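Side-chain contact in extracellular solute-binding protein family 1 (Kribbella flavida, PDB 5IXP), which probably captures a solute outside the cell and hands it to an ABC transporter for uptake: residues H82-L87 against I107-D112. Numbering follows the deposited sequence.
Sequences HGADEL and IGYGTD
A84, at the start of the short helix 84-87, and Y109, in strand 108-121, are the closest backbone pair, with CA atoms 8.3 Å apart; no direct hydrogen bond joins the two segments. G83 is the N-cap residue; G83 O accepts from L87 N at 3.2 Å, and the positive phi of 104° would press a side chain against the carbonyl O of H82. From the strand, Y109 makes all the contacts within 4.5 Å. With CG anti to its own carbonyl carbon (chi1 -75°), its ring carries the phenol end up to the first turn of the helix. A84 CB lies at the ring edge, near its plane, 3.8 Å from Y109 CE1, while the methyl L87 CD1 comes in obliquely, 4.1 Å from Y109 CZ, the two side chains crossing at about a right angle. One water lies in the ring plane, 2.8 Å from Y109 OH, and donates to H82 O, also at 2.8 Å. A phenylalanine in place of Y109 would probably keep much of the apolar packing but leave this water without its phenol partner. The rings of W91 and Y109 meet with their planes at about 15°, and A291 and A292 of helix 284-294 add further packing. A tyrosine from a long sheet strand thus packs its phenol end against a short helix, layered α/β packing as in the lobes of periplasmic-binding-protein folds.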
ATOM      1  N   HIS A  82     -21.113  10.383 -13.418  1.00 29.79           N
ATOM      2  CA  HIS A  82     -21.989  10.486 -12.260  1.00 31.30           C
ATOM      3  C   HIS A  82     -21.433  11.449 -11.220  1.00 31.93           C
ATOM      4  O   HIS A  82     -21.720  11.310 -10.026  1.00 35.76           O
ATOM      5  CB  HIS A  82     -22.226   9.109 -11.638  1.00 29.08           C
ATOM      6  CG  HIS A  82     -22.772   8.119 -12.613  1.00 31.58           C
ATOM      7  ND1 HIS A  82     -24.120   7.981 -12.851  1.00 31.75           N
ATOM      8  CD2 HIS A  82     -22.149   7.254 -13.446  1.00 29.82           C
ATOM      9  CE1 HIS A  82     -24.308   7.058 -13.778  1.00 32.43           C
ATOM     10  NE2 HIS A  82     -23.126   6.603 -14.157  1.00 30.03           N
ATOM     11  N   GLY A  83     -20.625  12.415 -11.648  1.00 32.51           N
ATOM     12  CA  GLY A  83     -20.208  13.501 -10.782  1.00 35.76           C
ATOM     13  C   GLY A  83     -18.797  13.416 -10.242  1.00 35.23           C
ATOM     14  O   GLY A  83     -18.415  14.286  -9.453  1.00 35.27           O
ATOM     15  N   ALA A  84     -18.003  12.420 -10.648  1.00 31.70           N
ATOM     16  CA  ALA A  84     -16.637  12.295 -10.142  1.00 30.51           C
ATOM     17  C   ALA A  84     -15.810  13.555 -10.378  1.00 34.29           C
ATOM     18  O   ALA A  84     -14.937  13.883  -9.563  1.00 31.68           O
ATOM     19  CB  ALA A  84     -15.935  11.107 -10.791  1.00 27.30           C
ATOM     20  N   ASP A  85     -16.040  14.259 -11.490  1.00 34.03           N
ATOM     21  CA  ASP A  85     -15.195  15.413 -11.787  1.00 37.22           C
ATOM     22  C   ASP A  85     -15.369  16.512 -10.749  1.00 36.72           C
ATOM     23  O   ASP A  85     -14.402  17.215 -10.428  1.00 38.18           O
ATOM     24  CB  ASP A  85     -15.481  15.936 -13.194  1.00 39.21           C
ATOM     25  CG  ASP A  85     -14.639  15.243 -14.250  1.00 46.89           C
ATOM     26  OD1 ASP A  85     -13.438  14.989 -13.994  1.00 45.94           O
ATOM     27  OD2 ASP A  85     -15.178  14.948 -15.339  1.00 52.36           O
ATOM     28  N   GLU A  86     -16.579  16.663 -10.202  1.00 36.34           N
ATOM     29  CA  GLU A  86     -16.781  17.589  -9.094  1.00 36.43           C
ATOM     30  C   GLU A  86     -16.196  17.050  -7.788  1.00 35.10           C
ATOM     31  O   GLU A  86     -15.738  17.834  -6.947  1.00 37.35           O
ATOM     32  CB  GLU A  86     -18.271  17.884  -8.920  1.00 35.18           C
ATOM     33  N   LEU A  87     -16.198  15.730  -7.594  1.00 27.49           N
ATOM     34  CA  LEU A  87     -15.710  15.171  -6.335  1.00 24.02           C
ATOM     35  C   LEU A  87     -14.194  15.037  -6.280  1.00 23.87           C
ATOM     36  O   LEU A  87     -13.655  14.881  -5.187  1.00 21.79           O
ATOM     37  CB  LEU A  87     -16.312  13.790  -6.085  1.00 21.10           C
ATOM     38  CG  LEU A  87     -17.792  13.694  -5.744  1.00 24.16           C
ATOM     39  CD1 LEU A  87     -18.140  12.231  -5.481  1.00 22.84           C
ATOM     40  CD2 LEU A  87     -18.134  14.563  -4.544  1.00 24.07           C
ATOM     41  N   ILE A 107     -12.495   5.001 -12.676  1.00 16.68           N
ATOM     42  CA  ILE A 107     -13.271   3.788 -12.450  1.00 15.87           C
ATOM     43  C   ILE A 107     -13.414   3.441 -10.981  1.00 13.92           C
ATOM     44  O   ILE A 107     -14.130   2.484 -10.655  1.00 16.39           O
ATOM     45  CB  ILE A 107     -12.694   2.585 -13.222  1.00 19.21           C
ATOM     46  CG1 ILE A 107     -11.307   2.199 -12.706  1.00 18.28           C
ATOM     47  CG2 ILE A 107     -12.673   2.878 -14.731  1.00 22.93           C
ATOM     48  CD1 ILE A 107     -10.855   0.812 -13.208  1.00 22.38           C
ATOM     49  N   GLY A 108     -12.787   4.188 -10.082  1.00 13.68           N
ATOM     50  CA  GLY A 108     -12.896   3.890  -8.663  1.00 13.38           C
ATOM     51  C   GLY A 108     -12.915   5.132  -7.797  1.00 12.96           C
ATOM     52  O   GLY A 108     -12.291   6.151  -8.108  1.00 14.26           O
ATOM     53  N   TYR A 109     -13.644   5.023  -6.686  1.00 12.14           N
ATOM     54  CA  TYR A 109     -13.629   6.000  -5.606  1.00 12.35           C
ATOM     55  C   TYR A 109     -12.779   5.464  -4.458  1.00 13.31           C
ATOM     56  O   TYR A 109     -13.041   4.368  -3.951  1.00 12.89           O
ATOM     57  CB  TYR A 109     -15.047   6.277  -5.111  1.00  9.86           C
ATOM     58  CG  TYR A 109     -15.890   7.147  -6.015  1.00 11.92           C
ATOM     59  CD1 TYR A 109     -15.306   8.125  -6.818  1.00 13.38           C
ATOM     60  CD2 TYR A 109     -17.276   7.024  -6.028  1.00 13.87           C
ATOM     61  CE1 TYR A 109     -16.078   8.958  -7.621  1.00 13.07           C
ATOM     62  CE2 TYR A 109     -18.064   7.845  -6.836  1.00 15.79           C
ATOM     63  CZ  TYR A 109     -17.458   8.805  -7.631  1.00 15.63           C
ATOM     64  OH  TYR A 109     -18.242   9.623  -8.428  1.00 17.63           O
ATOM     65  N   GLY A 110     -11.797   6.252  -4.025  1.00 10.01           N
ATOM     66  CA  GLY A 110     -10.809   5.747  -3.082  1.00 12.47           C
ATOM     67  C   GLY A 110     -11.342   5.601  -1.661  1.00 11.99           C
ATOM     68  O   GLY A 110     -12.031   6.480  -1.129  1.00 11.31           O
ATOM     69  N   THR A 111     -11.002   4.463  -1.037  1.00 10.43           N
ATOM     70  CA  THR A 111     -11.321   4.244   0.367  1.00  9.72           C
ATOM     71  C   THR A 111     -10.101   4.614   1.204  1.00 11.11           C
ATOM     72  O   THR A 111      -9.754   5.797   1.269  1.00 14.30           O
ATOM     73  CB  THR A 111     -11.789   2.801   0.617  1.00  9.10           C
ATOM     74  OG1 THR A 111     -10.718   1.877   0.380  1.00  9.97           O
ATOM     75  CG2 THR A 111     -12.957   2.460  -0.320  1.00 10.17           C
ATOM     76  N   ASP A 112      -9.434   3.647   1.840  1.00 11.84           N
ATOM     77  CA  ASP A 112      -8.325   3.996   2.721  1.00 12.34           C
ATOM     78  C   ASP A 112      -6.988   3.993   1.962  1.00 13.08           C
ATOM     79  O   ASP A 112      -6.921   3.704   0.761  1.00 13.65           O
ATOM     80  CB  ASP A 112      -8.291   3.059   3.931  1.00 10.77           C
ATOM     81  CG  ASP A 112      -8.042   1.599   3.551  1.00 17.95           C
ATOM     82  OD1 ASP A 112      -8.236   1.230   2.374  1.00 17.95           O
ATOM     83  OD2 ASP A 112      -7.657   0.810   4.445  1.00 21.84           O
TER
HETATM   84  O   HOH W   1     -20.991   9.523  -7.958  1.00 23.51           O